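Local coordinates for protein proline dipeptidase (Streptococcus pneumoniae, PDB 3PN9) that probably cleaves dipeptides that end in proline, its chain forming a creatinase/prolidase N-terminal domain, at residues 46-51 / 90-95; 56-61 / 86-91; 4-9 / 132-137; 110-115 / 122-127. All blocks are in the same frame, centred on the assembly; numbering follows the deposited sequence.

Contact 1: 46-51 / 90-95; sequences FLFVLA and HALPQL
Phe48 and Leu50 on strand 46-50 meet Leu92 and Pro93, where the backbone turns out of helix 84-91. The contact is wholly apolar. Leu92 crosses Phe48 at about a right angle, and Leu92 CD2 lies 3.9 Å from Phe48 CG. The other methyl, Leu92 CD1, sits over one face of the Phe48 ring, displaced toward its rim. The two methyls of Leu50 meet the CG-CD edge of the Pro93 ring. Leu50 CD1 comes to 3.7 Å from Pro93 CD, and Leu50 CD2 to 4.0 Å from Pro93 CG. In Leu92, chi1 of -72° aims CG at the strand, and chi2 of 168° then sets the methyls against Phe48. A weak bond of 2.8 Å from Gln94 NE2 to Leu92 O spans the bend, and Gln94 NE2 also bonds to Lys89 O. In the mixed sheet, strand 46-50 runs between strands 21-24 and 56-60. Leu92 also touches Leu56 of the latter, while Val49 packs on helix 6-17.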
loop_
_atom_site.group_PDB
_atom_site.type_symbol
_atom_site.label_atom_id
_atom_site.label_comp_id
_atom_site.label_asym_id
_atom_site.label_seq_id
_atom_site.Cartn_x
_atom_site.Cartn_y
_atom_site.Cartn_z
ATOM N N PHE A 46 -19.758 -4.206 17.436
ATOM C CA PHE A 46 -18.663 -3.570 16.720
ATOM C C PHE A 46 -18.225 -4.500 15.619
ATOM O O PHE A 46 -18.221 -5.756 15.790
ATOM C CB PHE A 46 -17.404 -3.337 17.612
ATOM C CG PHE A 46 -17.650 -2.402 18.765
ATOM C CD1 PHE A 46 -17.654 -1.037 18.567
ATOM C CD2 PHE A 46 -17.905 -2.947 20.081
ATOM C CE1 PHE A 46 -17.872 -0.110 19.640
ATOM C CE2 PHE A 46 -18.161 -2.046 21.144
ATOM C CZ PHE A 46 -18.093 -0.657 20.946
ATOM N N LEU A 47 -17.786 -3.910 14.501
ATOM C CA LEU A 47 -16.979 -4.737 13.524
ATOM C C LEU A 47 -15.501 -4.341 13.732
ATOM O O LEU A 47 -15.127 -3.137 13.727
ATOM C CB LEU A 47 -17.431 -4.399 12.072
ATOM C CG LEU A 47 -16.519 -5.009 10.966
ATOM C CD1 LEU A 47 -16.839 -6.495 11.033
ATOM C CD2 LEU A 47 -16.917 -4.402 9.575
ATOM N N PHE A 48 -14.637 -5.318 14.004
ATOM C CA PHE A 48 -13.244 -4.999 14.154
ATOM C C PHE A 48 -12.524 -5.446 12.865
ATOM O O PHE A 48 -12.539 -6.656 12.556
ATOM C CB PHE A 48 -12.631 -5.808 15.303
ATOM C CG PHE A 48 -13.215 -5.365 16.644
ATOM C CD1 PHE A 48 -12.676 -4.262 17.283
ATOM C CD2 PHE A 48 -14.375 -6.012 17.175
ATOM C CE1 PHE A 48 -13.245 -3.825 18.520
ATOM C CE2 PHE A 48 -14.907 -5.587 18.420
ATOM C CZ PHE A 48 -14.336 -4.475 19.073
ATOM N N VAL A 49 -11.947 -4.501 12.127
ATOM C CA VAL A 49 -11.208 -4.917 10.903
ATOM C C VAL A 49 -9.751 -4.848 11.332
ATOM O O VAL A 49 -9.232 -3.777 11.622
ATOM C CB VAL A 49 -11.444 -3.937 9.717
ATOM C CG1 VAL A 49 -10.757 -4.556 8.430
ATOM C CG2 VAL A 49 -13.011 -3.798 9.427
ATOM N N LEU A 50 -9.146 -6.008 11.437
ATOM C CA LEU A 50 -7.802 -6.130 11.901
ATOM C C LEU A 50 -6.843 -6.013 10.694
ATOM O O LEU A 50 -7.228 -6.386 9.596
ATOM C CB LEU A 50 -7.642 -7.580 12.466
ATOM C CG LEU A 50 -8.464 -7.710 13.818
ATOM C CD1 LEU A 50 -8.766 -9.207 14.210
ATOM C CD2 LEU A 50 -7.575 -7.048 14.925
ATOM N N ALA A 51 -5.584 -5.615 10.936
ATOM C CA ALA A 51 -4.688 -5.296 9.805
ATOM C C ALA A 51 -4.315 -6.567 9.085
ATOM O O ALA A 51 -4.198 -6.553 7.840
ATOM C CB ALA A 51 -3.399 -4.608 10.270
ATOM N N HIS A 90 -10.760 -10.620 24.964
ATOM C CA HIS A 90 -10.358 -12.048 24.887
ATOM C C HIS A 90 -10.685 -12.581 23.506
ATOM O O HIS A 90 -10.006 -13.465 23.040
ATOM C CB HIS A 90 -11.153 -12.913 25.955
ATOM C CG HIS A 90 -10.891 -12.534 27.415
ATOM N ND1 HIS A 90 -10.108 -11.450 27.821
ATOM C CD2 HIS A 90 -11.374 -13.084 28.579
ATOM C CE1 HIS A 90 -10.108 -11.361 29.149
ATOM N NE2 HIS A 90 -10.856 -12.349 29.633
ATOM N N ALA A 91 -11.710 -12.061 22.814
ATOM C CA ALA A 91 -11.964 -12.614 21.478
ATOM C C ALA A 91 -10.964 -12.108 20.396
ATOM O O ALA A 91 -10.720 -12.823 19.410
ATOM C CB ALA A 91 -13.409 -12.349 21.064
ATOM N N LEU A 92 -10.414 -10.900 20.575
ATOM C CA LEU A 92 -9.459 -10.330 19.632
ATOM C C LEU A 92 -8.109 -11.105 19.796
ATOM O O LEU A 92 -7.847 -11.679 20.875
ATOM C CB LEU A 92 -9.186 -8.840 19.898
ATOM C CG LEU A 92 -10.444 -8.015 19.485
ATOM C CD1 LEU A 92 -10.347 -6.541 20.010
ATOM C CD2 LEU A 92 -10.655 -8.013 17.918
ATOM N N PRO A 93 -7.266 -11.092 18.741
ATOM C CA PRO A 93 -5.907 -11.654 18.888
ATOM C C PRO A 93 -5.212 -10.880 20.000
ATOM O O PRO A 93 -5.492 -9.676 20.226
ATOM C CB PRO A 93 -5.231 -11.371 17.525
ATOM C CG PRO A 93 -6.105 -10.191 16.963
ATOM C CD PRO A 93 -7.498 -10.515 17.412
ATOM N N GLN A 94 -4.276 -11.537 20.681
ATOM C CA GLN A 94 -3.598 -10.847 21.802
ATOM C C GLN A 94 -2.427 -10.055 21.272
ATOM O O GLN A 94 -1.293 -10.489 21.448
ATOM C CB GLN A 94 -3.104 -11.929 22.838
ATOM C CG GLN A 94 -4.323 -12.804 23.354
ATOM C CD GLN A 94 -5.430 -11.925 24.043
ATOM O OE1 GLN A 94 -5.199 -11.347 25.086
ATOM N NE2 GLN A 94 -6.605 -11.809 23.429
ATOM N N LEU A 95 -2.656 -8.919 20.588
ATOM C CA LEU A 95 -1.544 -8.222 19.893
ATOM C C LEU A 95 -1.251 -6.987 20.730
ATOM O O LEU A 95 -1.990 -6.659 21.643
ATOM C CB LEU A 95 -1.990 -7.722 18.458
ATOM C CG LEU A 95 -2.459 -8.841 17.538
ATOM C CD1 LEU A 95 -2.934 -8.406 16.149
ATOM C CD2 LEU A 95 -1.430 -10.001 17.460
#

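Contact 2: 56-61 / 86-91; sequences LLFVPA and QKIKHA
Ile88 stands over the face of the Phe58 ring in a CH-pi contact, the two side chains crossing at about a right angle. Ile88 CG1 sits 3.5 Å from the centroid of the Phe58 ring, only 1° off the ring normal. Ile88 CD1 extends this cover toward Phe58 CD2 and CE2, at 3.9 Å from each. In Phe58, chi1 of -179° carries the ring toward the helix, and chi2 turns one face to Ile88. The edge of the same ring is met by Lys87, whose CG lies in the ring plane, 3.6 Å from Phe58 CE1. Helix 84-91 here packs on one face of the mixed sheet. Its short segment runs nearly antiparallel to strand 56-60, at 156°, with the axes 10.4 Å apart. Aliphatic contact continues at the end of the helix, where Ala91 CB is 4.1 Å from Leu56 CD2. No hydrogen bond joins the two segments. The polar chemistry lies at the end of Lys87, which bends at chi2 and leads NZ away to a salt bridge with Glu82.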
loop_
_atom_site.group_PDB
_atom_site.type_symbol
_atom_site.label_atom_id
_atom_site.label_comp_id
_atom_site.label_asym_id
_atom_site.label_seq_id
_atom_site.Cartn_x
_atom_site.Cartn_y
_atom_site.Cartn_z
ATOM N N LEU A 56 -13.527 -9.440 12.836
ATOM C CA LEU A 56 -14.365 -10.096 13.859
ATOM C C LEU A 56 -15.607 -9.249 13.958
ATOM O O LEU A 56 -15.539 -8.035 14.267
ATOM C CB LEU A 56 -13.556 -10.139 15.215
ATOM C CG LEU A 56 -14.552 -10.378 16.436
ATOM C CD1 LEU A 56 -14.916 -11.892 16.248
ATOM C CD2 LEU A 56 -13.730 -10.156 17.668
ATOM N N LEU A 57 -16.770 -9.847 13.822
ATOM C CA LEU A 57 -17.956 -9.063 14.054
ATOM C C LEU A 57 -18.440 -9.441 15.490
ATOM O O LEU A 57 -18.710 -10.626 15.773
ATOM C CB LEU A 57 -19.013 -9.435 13.013
ATOM C CG LEU A 57 -20.429 -8.791 13.157
ATOM C CD1 LEU A 57 -20.495 -7.212 13.435
ATOM C CD2 LEU A 57 -21.329 -9.202 11.943
ATOM N N PHE A 58 -18.617 -8.426 16.347
ATOM C CA PHE A 58 -19.029 -8.702 17.767
ATOM C C PHE A 58 -20.436 -8.195 17.969
ATOM O O PHE A 58 -20.679 -7.031 17.681
ATOM C CB PHE A 58 -18.059 -7.944 18.694
ATOM C CG PHE A 58 -18.369 -8.177 20.192
ATOM C CD1 PHE A 58 -17.920 -9.333 20.843
ATOM C CD2 PHE A 58 -19.156 -7.240 20.878
ATOM C CE1 PHE A 58 -18.212 -9.509 22.277
ATOM C CE2 PHE A 58 -19.449 -7.392 22.261
ATOM C CZ PHE A 58 -18.978 -8.496 22.944
ATOM N N VAL A 59 -21.378 -9.033 18.456
ATOM C CA VAL A 59 -22.784 -8.656 18.466
ATOM C C VAL A 59 -23.461 -9.200 19.777
ATOM O O VAL A 59 -22.871 -10.086 20.388
ATOM C CB VAL A 59 -23.566 -9.272 17.291
ATOM C CG1 VAL A 59 -23.016 -8.643 15.882
ATOM C CG2 VAL A 59 -23.492 -10.835 17.290
ATOM N N PRO A 60 -24.625 -8.687 20.150
ATOM C CA PRO A 60 -25.412 -9.367 21.266
ATOM C C PRO A 60 -25.696 -10.800 20.874
ATOM O O PRO A 60 -25.903 -11.121 19.693
ATOM C CB PRO A 60 -26.755 -8.578 21.292
ATOM C CG PRO A 60 -26.371 -7.169 20.697
ATOM C CD PRO A 60 -25.356 -7.518 19.593
ATOM N N ALA A 61 -25.883 -11.673 21.866
ATOM C CA ALA A 61 -26.041 -13.113 21.615
ATOM C C ALA A 61 -27.192 -13.390 20.713
ATOM O O ALA A 61 -27.105 -14.274 19.863
ATOM C CB ALA A 61 -26.257 -13.867 23.044
ATOM N N GLN A 86 -14.584 -7.183 28.296
ATOM C CA GLN A 86 -13.668 -8.271 28.554
ATOM C C GLN A 86 -13.850 -9.297 27.531
ATOM O O GLN A 86 -12.895 -9.929 27.133
ATOM C CB GLN A 86 -13.956 -8.937 29.974
ATOM C CG GLN A 86 -13.302 -7.935 31.104
ATOM C CD GLN A 86 -11.848 -7.468 30.810
ATOM O OE1 GLN A 86 -11.587 -6.242 30.761
ATOM N NE2 GLN A 86 -10.903 -8.430 30.614
ATOM N N LYS A 87 -15.076 -9.490 27.087
ATOM C CA LYS A 87 -15.294 -10.522 26.109
ATOM C C LYS A 87 -14.591 -10.131 24.718
ATOM O O LYS A 87 -14.028 -10.970 24.004
ATOM C CB LYS A 87 -16.799 -10.640 25.872
ATOM C CG LYS A 87 -17.088 -11.738 24.877
ATOM C CD LYS A 87 -17.748 -12.913 25.542
ATOM C CE LYS A 87 -17.841 -14.026 24.565
ATOM N NZ LYS A 87 -18.842 -14.911 25.106
ATOM N N ILE A 88 -14.657 -8.848 24.382
ATOM C CA ILE A 88 -14.014 -8.356 23.098
ATOM C C ILE A 88 -12.537 -8.557 23.287
ATOM O O ILE A 88 -11.861 -9.106 22.410
ATOM C CB ILE A 88 -14.304 -6.803 22.974
ATOM C CG1 ILE A 88 -15.782 -6.630 22.479
ATOM C CG2 ILE A 88 -13.308 -6.179 21.929
ATOM C CD1 ILE A 88 -16.336 -5.166 22.685
ATOM N N LYS A 89 -11.989 -8.113 24.427
ATOM C CA LYS A 89 -10.529 -8.223 24.574
ATOM C C LYS A 89 -9.994 -9.659 24.445
ATOM O O LYS A 89 -8.909 -9.893 23.877
ATOM C CB LYS A 89 -10.131 -7.635 25.925
ATOM C CG LYS A 89 -8.584 -7.462 26.059
ATOM C CD LYS A 89 -8.339 -6.719 27.407
ATOM C CE LYS A 89 -6.890 -6.314 27.437
ATOM N NZ LYS A 89 -6.901 -5.328 28.490
ATOM N N HIS A 90 -10.760 -10.620 24.964
ATOM C CA HIS A 90 -10.358 -12.048 24.887
ATOM C C HIS A 90 -10.685 -12.581 23.506
ATOM O O HIS A 90 -10.006 -13.465 23.040
ATOM C CB HIS A 90 -11.153 -12.913 25.955
ATOM C CG HIS A 90 -10.891 -12.534 27.415
ATOM N ND1 HIS A 90 -10.108 -11.450 27.821
ATOM C CD2 HIS A 90 -11.374 -13.084 28.579
ATOM C CE1 HIS A 90 -10.108 -11.361 29.149
ATOM N NE2 HIS A 90 -10.856 -12.349 29.633
ATOM N N ALA A 91 -11.710 -12.061 22.814
ATOM C CA ALA A 91 -11.964 -12.614 21.478
ATOM C C ALA A 91 -10.964 -12.108 20.396
ATOM O O ALA A 91 -10.720 -12.823 19.410
ATOM C CB ALA A 91 -13.409 -12.349 21.064
#

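Contact 3: 4-9 / 132-137; sequences MSKLQQ and QRMRLI. With SO4 (sulfate ion), chain E.
Met134, a selenomethionine, fills the tight part of this contact by packing against Lys6 and Gln9 of helix 6-17. Met134 SE lies 3.8 Å from Lys6 CB. Met134 runs extended through chi1 (-167°) and chi2, which carries SE to Lys6. Met134 CG is 3.7 Å from Gln9 OE1, and the two side chains lie alongside each other, running opposite ways. Met134 also touches Tyr32 and Leu33 of helix 27-34. The other side is looser and polar. Water 1 accepts from Gln9 NE2 at 3.0 Å and donates to Met134 O at 2.9 Å. Gln9 NE2 also donates to Met4 O at 3.1 Å, from above the carbonyl plane, while Gln9 OE1 accepts a hydrogen bond from Arg130 NH2. Ser5 is the N-cap of helix 6-17, its OG accepting from Gln8 N and also hydrogen-bonded to Gly35 O of a neighbouring subunit. A sulfate, probably from the crystallisation liquor, lies at this helix start. Lys6 N is modelled 2.5 Å from sulfate O4, too short to trust in detail. Lys6 NZ turns to Tyr32 O. The two segments are thus joined by van der Waals packing and one water bridge, with no direct hydrogen bond.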
loop_
_atom_site.group_PDB
_atom_site.type_symbol
_atom_site.label_atom_id
_atom_site.label_comp_id
_atom_site.label_asym_id
_atom_site.label_seq_id
_atom_site.Cartn_x
_atom_site.Cartn_y
_atom_site.Cartn_z
HETATM N N MSE A 4 -12.153 -2.685 -6.077
HETATM C CA MSE A 4 -11.730 -3.247 -4.757
HETATM C C MSE A 4 -12.899 -3.353 -3.765
HETATM O O MSE A 4 -13.646 -2.397 -3.602
HETATM C CB MSE A 4 -10.554 -2.473 -4.206
HETATM C CG MSE A 4 -9.857 -3.259 -3.093
HETATM SE SE MSE A 4 -8.236 -2.595 -2.354
HETATM C CE MSE A 4 -6.923 -3.033 -3.801
ATOM N N SER A 5 -13.097 -4.491 -3.118
ATOM C CA SER A 5 -14.157 -4.625 -2.115
ATOM C C SER A 5 -13.923 -3.648 -0.946
ATOM O O SER A 5 -12.814 -3.183 -0.671
ATOM C CB SER A 5 -14.254 -6.120 -1.602
ATOM O OG SER A 5 -13.024 -6.421 -0.867
ATOM N N LYS A 6 -15.008 -3.336 -0.241
ATOM C CA LYS A 6 -14.897 -2.365 0.855
ATOM C C LYS A 6 -13.971 -2.928 1.960
ATOM O O LYS A 6 -13.148 -2.195 2.495
ATOM C CB LYS A 6 -16.295 -2.118 1.422
ATOM C CG LYS A 6 -17.198 -1.372 0.326
ATOM C CD LYS A 6 -18.646 -1.725 0.682
ATOM C CE LYS A 6 -19.624 -1.128 -0.384
ATOM N NZ LYS A 6 -21.079 -1.490 0.092
ATOM N N LEU A 7 -14.075 -4.212 2.244
ATOM C CA LEU A 7 -13.216 -4.742 3.342
ATOM C C LEU A 7 -11.762 -4.674 2.876
ATOM O O LEU A 7 -10.895 -4.306 3.638
ATOM C CB LEU A 7 -13.600 -6.205 3.659
ATOM C CG LEU A 7 -12.459 -7.126 4.277
ATOM C CD1 LEU A 7 -12.007 -6.425 5.593
ATOM C CD2 LEU A 7 -12.525 -8.801 4.565
ATOM N N GLN A 8 -11.486 -5.073 1.641
ATOM C CA GLN A 8 -10.088 -5.009 1.237
ATOM C C GLN A 8 -9.544 -3.539 1.177
ATOM O O GLN A 8 -8.353 -3.251 1.496
ATOM C CB GLN A 8 -9.869 -5.744 -0.110
ATOM C CG GLN A 8 -8.328 -5.839 -0.434
ATOM C CD GLN A 8 -7.975 -6.660 -1.712
ATOM O OE1 GLN A 8 -6.817 -6.576 -2.225
ATOM N NE2 GLN A 8 -8.971 -7.272 -2.296
ATOM N N GLN A 9 -10.409 -2.576 0.825
ATOM C CA GLN A 9 -9.973 -1.162 0.853
ATOM C C GLN A 9 -9.641 -0.780 2.294
ATOM O O GLN A 9 -8.705 -0.019 2.517
ATOM C CB GLN A 9 -11.153 -0.273 0.470
ATOM C CG GLN A 9 -11.316 -0.243 -1.121
ATOM C CD GLN A 9 -12.351 0.825 -1.539
ATOM O OE1 GLN A 9 -12.164 2.045 -1.235
ATOM N NE2 GLN A 9 -13.459 0.376 -2.149
ATOM N N GLN A 132 -16.374 8.043 4.549
ATOM C CA GLN A 132 -17.080 8.999 3.678
ATOM C C GLN A 132 -16.435 9.018 2.232
ATOM O O GLN A 132 -17.148 9.130 1.279
ATOM C CB GLN A 132 -17.002 10.443 4.217
ATOM C CG GLN A 132 -17.846 10.474 5.556
ATOM C CD GLN A 132 -17.692 11.830 6.242
ATOM O OE1 GLN A 132 -16.616 12.361 6.368
ATOM N NE2 GLN A 132 -18.793 12.330 6.759
ATOM N N ARG A 133 -15.116 8.950 2.141
ATOM C CA ARG A 133 -14.411 8.878 0.830
ATOM C C ARG A 133 -14.777 7.626 0.095
ATOM O O ARG A 133 -15.063 7.614 -1.150
ATOM C CB ARG A 133 -12.828 9.009 1.092
ATOM C CG ARG A 133 -11.982 9.166 -0.192
ATOM C CD ARG A 133 -10.421 8.848 0.046
ATOM N NE ARG A 133 -10.008 9.367 1.340
ATOM C CZ ARG A 133 -8.954 8.909 2.027
ATOM N NH1 ARG A 133 -8.121 7.890 1.542
ATOM N NH2 ARG A 133 -8.763 9.443 3.219
HETATM N N MSE A 134 -14.937 6.506 0.840
HETATM C CA MSE A 134 -15.241 5.290 0.153
HETATM C C MSE A 134 -16.618 5.323 -0.537
HETATM O O MSE A 134 -16.868 4.635 -1.599
HETATM C CB MSE A 134 -15.273 4.117 1.236
HETATM C CG MSE A 134 -15.262 2.864 0.556
HETATM SE SE MSE A 134 -14.936 1.404 2.056
HETATM C CE MSE A 134 -13.586 2.160 2.965
ATOM N N ARG A 135 -17.547 6.039 0.072
ATOM C CA ARG A 135 -18.889 6.168 -0.536
ATOM C C ARG A 135 -18.881 7.028 -1.821
ATOM O O ARG A 135 -19.889 6.997 -2.519
ATOM C CB ARG A 135 -19.833 6.861 0.446
ATOM C CG ARG A 135 -20.054 5.965 1.687
ATOM C CD ARG A 135 -21.086 6.623 2.649
ATOM N NE ARG A 135 -21.340 5.904 3.931
ATOM C CZ ARG A 135 -22.186 4.897 4.004
ATOM N NH1 ARG A 135 -22.864 4.445 2.897
ATOM N NH2 ARG A 135 -22.419 4.372 5.201
ATOM N N LEU A 136 -17.809 7.746 -2.102
ATOM C CA LEU A 136 -17.690 8.510 -3.372
ATOM C C LEU A 136 -17.362 7.658 -4.571
ATOM O O LEU A 136 -17.024 8.236 -5.620
ATOM C CB LEU A 136 -16.626 9.568 -3.272
ATOM C CG LEU A 136 -16.824 10.517 -2.109
ATOM C CD1 LEU A 136 -15.679 11.496 -2.092
ATOM C CD2 LEU A 136 -18.201 11.219 -2.145
ATOM N N ILE A 137 -17.333 6.320 -4.428
ATOM C CA ILE A 137 -17.275 5.341 -5.583
ATOM C C ILE A 137 -18.501 4.439 -5.406
ATOM O O ILE A 137 -18.469 3.572 -4.488
ATOM C CB ILE A 137 -15.949 4.514 -5.591
ATOM C CG1 ILE A 137 -14.731 5.471 -5.594
ATOM C CG2 ILE A 137 -15.948 3.455 -6.740
ATOM C CD1 ILE A 137 -13.823 5.103 -4.471
HETATM S S SO4 E . -18.037 -4.933 -1.540
HETATM O O1 SO4 E . -18.050 -5.995 -2.577
HETATM O O2 SO4 E . -19.370 -4.235 -1.547
HETATM O O3 SO4 E . -17.851 -5.520 -0.215
HETATM O O4 SO4 E . -16.966 -3.972 -1.605
HETATM O O HOH W 1 -15.377 2.519 -2.867
#

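Contact 4: 110-115 / 122-127; sequences TKYHGL and AEFDNL
Helix 109-118 packs its 110-115 part against strand 123-126. The nearest CA pairs are Tyr112 with Phe124, 9.5 Å apart, and Leu115 with Ala122, 9.7 Å apart. No hydrogen bond crosses between the segments. The link is made by side chains, and Phe124 does most of this. Its side chain leaves the strand toward the helix, with CG anti to the carbonyl carbon (chi1 -74°). Tyr112 meets it in a T-shaped, edge-to-face pair. The edge of the Tyr112 ring points at the face of Phe124, with centroids 5.4 Å apart and planes at 79°. The touching atom is Tyr112 CE1, which stands over the Phe124 face toward its rim, 4.0 Å from Phe124 CG. The tyrosine takes chi1 174°, CG opposite the backbone N, and this swings its ring across to the strand. Leu115 comes to the far end of the phenylalanine. Leu115 CB is 4.2 Å from Phe124 CE1, and Leu115 O lies at the ring edge, near its plane. Asn126 N hydrogen-bonds to Asp80 OD2 of a neighbouring subunit. The contact belongs to a beta-alpha-beta unit of strand 99-102, helix 109-118 and strand 123-126. Tyr112 and Leu115 touch Leu107. Strand 123-126 is outermost in the sheet within this chain, and Phe124 also rests on Val100 and Val102 of the adjoining strand 99-102.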
loop_
_atom_site.group_PDB
_atom_site.type_symbol
_atom_site.label_atom_id
_atom_site.label_comp_id
_atom_site.label_asym_id
_atom_site.label_seq_id
_atom_site.Cartn_x
_atom_site.Cartn_y
_atom_site.Cartn_z
ATOM N N THR A 110 -19.300 6.661 26.261
ATOM C CA THR A 110 -19.339 5.425 27.097
ATOM C C THR A 110 -18.690 4.287 26.298
ATOM O O THR A 110 -17.935 3.484 26.853
ATOM C CB THR A 110 -20.730 4.997 27.496
ATOM O OG1 THR A 110 -21.469 4.722 26.357
ATOM C CG2 THR A 110 -21.532 6.054 28.199
ATOM N N LYS A 111 -18.899 4.280 24.961
ATOM C CA LYS A 111 -18.177 3.259 24.138
ATOM C C LYS A 111 -16.727 3.529 23.955
ATOM O O LYS A 111 -15.942 2.554 23.915
ATOM C CB LYS A 111 -18.847 3.085 22.785
ATOM C CG LYS A 111 -20.315 2.632 22.873
ATOM C CD LYS A 111 -20.956 2.389 21.445
ATOM C CE LYS A 111 -22.370 2.055 21.751
ATOM N NZ LYS A 111 -22.925 1.563 20.514
ATOM N N TYR A 112 -16.331 4.808 23.817
ATOM C CA TYR A 112 -14.945 5.116 23.744
ATOM C C TYR A 112 -14.206 4.694 25.016
ATOM O O TYR A 112 -13.124 4.111 24.969
ATOM C CB TYR A 112 -14.824 6.635 23.590
ATOM C CG TYR A 112 -13.448 7.232 23.627
ATOM C CD1 TYR A 112 -12.430 6.855 22.683
ATOM C CD2 TYR A 112 -13.180 8.245 24.550
ATOM C CE1 TYR A 112 -11.142 7.451 22.732
ATOM C CE2 TYR A 112 -11.935 8.856 24.621
ATOM C CZ TYR A 112 -10.949 8.471 23.672
ATOM O OH TYR A 112 -9.772 9.078 23.785
ATOM N N HIS A 113 -14.827 4.936 26.179
ATOM C CA HIS A 113 -14.104 4.544 27.404
ATOM C C HIS A 113 -14.120 3.031 27.473
ATOM O O HIS A 113 -13.126 2.465 27.884
ATOM C CB HIS A 113 -14.837 5.115 28.637
ATOM C CG HIS A 113 -14.842 6.619 28.678
ATOM N ND1 HIS A 113 -15.925 7.328 29.151
ATOM C CD2 HIS A 113 -13.909 7.546 28.299
ATOM C CE1 HIS A 113 -15.670 8.630 29.046
ATOM N NE2 HIS A 113 -14.462 8.783 28.543
ATOM N N GLY A 114 -15.165 2.366 27.006
ATOM C CA GLY A 114 -15.065 0.900 26.995
ATOM C C GLY A 114 -13.937 0.390 26.085
ATOM O O GLY A 114 -13.177 -0.503 26.450
ATOM N N LEU A 115 -13.771 0.977 24.868
ATOM C CA LEU A 115 -12.688 0.513 23.996
ATOM C C LEU A 115 -11.340 0.824 24.558
ATOM O O LEU A 115 -10.358 0.137 24.246
ATOM C CB LEU A 115 -12.851 1.149 22.554
ATOM C CG LEU A 115 -14.156 0.727 21.807
ATOM C CD1 LEU A 115 -14.280 1.548 20.423
ATOM C CD2 LEU A 115 -13.940 -0.774 21.459
ATOM N N ALA A 122 -3.466 2.345 23.216
ATOM C CA ALA A 122 -3.540 2.790 21.784
ATOM C C ALA A 122 -3.720 4.311 21.657
ATOM O O ALA A 122 -4.346 4.924 22.513
ATOM C CB ALA A 122 -4.697 2.098 21.088
ATOM N N GLU A 123 -3.229 4.910 20.585
ATOM C CA GLU A 123 -3.748 6.247 20.138
ATOM C C GLU A 123 -4.954 5.987 19.276
ATOM O O GLU A 123 -5.001 4.910 18.554
ATOM C CB GLU A 123 -2.818 6.978 19.150
ATOM C CG GLU A 123 -1.345 6.856 19.231
ATOM C CD GLU A 123 -0.695 7.706 18.032
ATOM O OE1 GLU A 123 -0.886 8.984 18.037
ATOM O OE2 GLU A 123 -0.080 7.113 17.074
ATOM N N PHE A 124 -5.907 6.915 19.272
ATOM C CA PHE A 124 -7.159 6.730 18.486
ATOM C C PHE A 124 -7.204 7.714 17.307
ATOM O O PHE A 124 -7.251 8.948 17.535
ATOM C CB PHE A 124 -8.375 6.883 19.381
ATOM C CG PHE A 124 -8.568 5.649 20.311
ATOM C CD1 PHE A 124 -9.556 4.764 20.078
ATOM C CD2 PHE A 124 -7.739 5.432 21.404
ATOM C CE1 PHE A 124 -9.801 3.643 20.967
ATOM C CE2 PHE A 124 -7.910 4.229 22.235
ATOM C CZ PHE A 124 -8.964 3.372 21.992
ATOM N N ASP A 125 -7.205 7.218 16.072
ATOM C CA ASP A 125 -7.341 8.145 14.919
ATOM C C ASP A 125 -8.831 8.107 14.468
ATOM O O ASP A 125 -9.606 7.196 14.844
ATOM C CB ASP A 125 -6.566 7.547 13.733
ATOM C CG ASP A 125 -5.035 7.863 13.739
ATOM O OD1 ASP A 125 -4.464 8.153 14.809
ATOM O OD2 ASP A 125 -4.400 7.674 12.632
ATOM N N ASN A 126 -9.213 9.003 13.571
ATOM C CA ASN A 126 -10.601 9.079 13.140
ATOM C C ASN A 126 -10.723 8.268 11.826
ATOM O O ASN A 126 -10.094 8.624 10.822
ATOM C CB ASN A 126 -10.913 10.564 12.917
ATOM C CG ASN A 126 -12.363 10.809 12.555
ATOM O OD1 ASN A 126 -13.166 9.907 12.578
ATOM N ND2 ASN A 126 -12.714 12.067 12.205
ATOM N N LEU A 127 -11.666 7.339 11.752
ATOM C CA LEU A 127 -11.931 6.534 10.564
ATOM C C LEU A 127 -13.049 7.179 9.733
ATOM O O LEU A 127 -13.260 6.746 8.598
ATOM C CB LEU A 127 -12.563 5.176 11.085
ATOM C CG LEU A 127 -12.956 4.042 10.071
ATOM C CD1 LEU A 127 -11.692 3.628 9.332
ATOM C CD2 LEU A 127 -13.450 2.803 10.877
#

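Contacts 1 and 2 are the buried pair. They share His90 and Ala91 on helix 84-91, and their strands 46-50 and 56-60 are neighbours in one sheet. Probable backbone hydrogen bonds, Phe46 O with Phe58 N and Phe48 N with Leu56 O, tie them together, as does packing of Phe48 on Ile88. Contact 4 reaches the same sheet at its edge strand and is partly buried; it meets contact 1 through Phe46 and Leu115. Contact 3 lies farther out, its centre about 21 Å from that of contact 1, and touches it through Leu7 and Val49. Chemistry follows place. Aliphatic and CH-pi packing serves the core, a ring pair serves the edge, and contact 3 adds a water bridge and a sulfate.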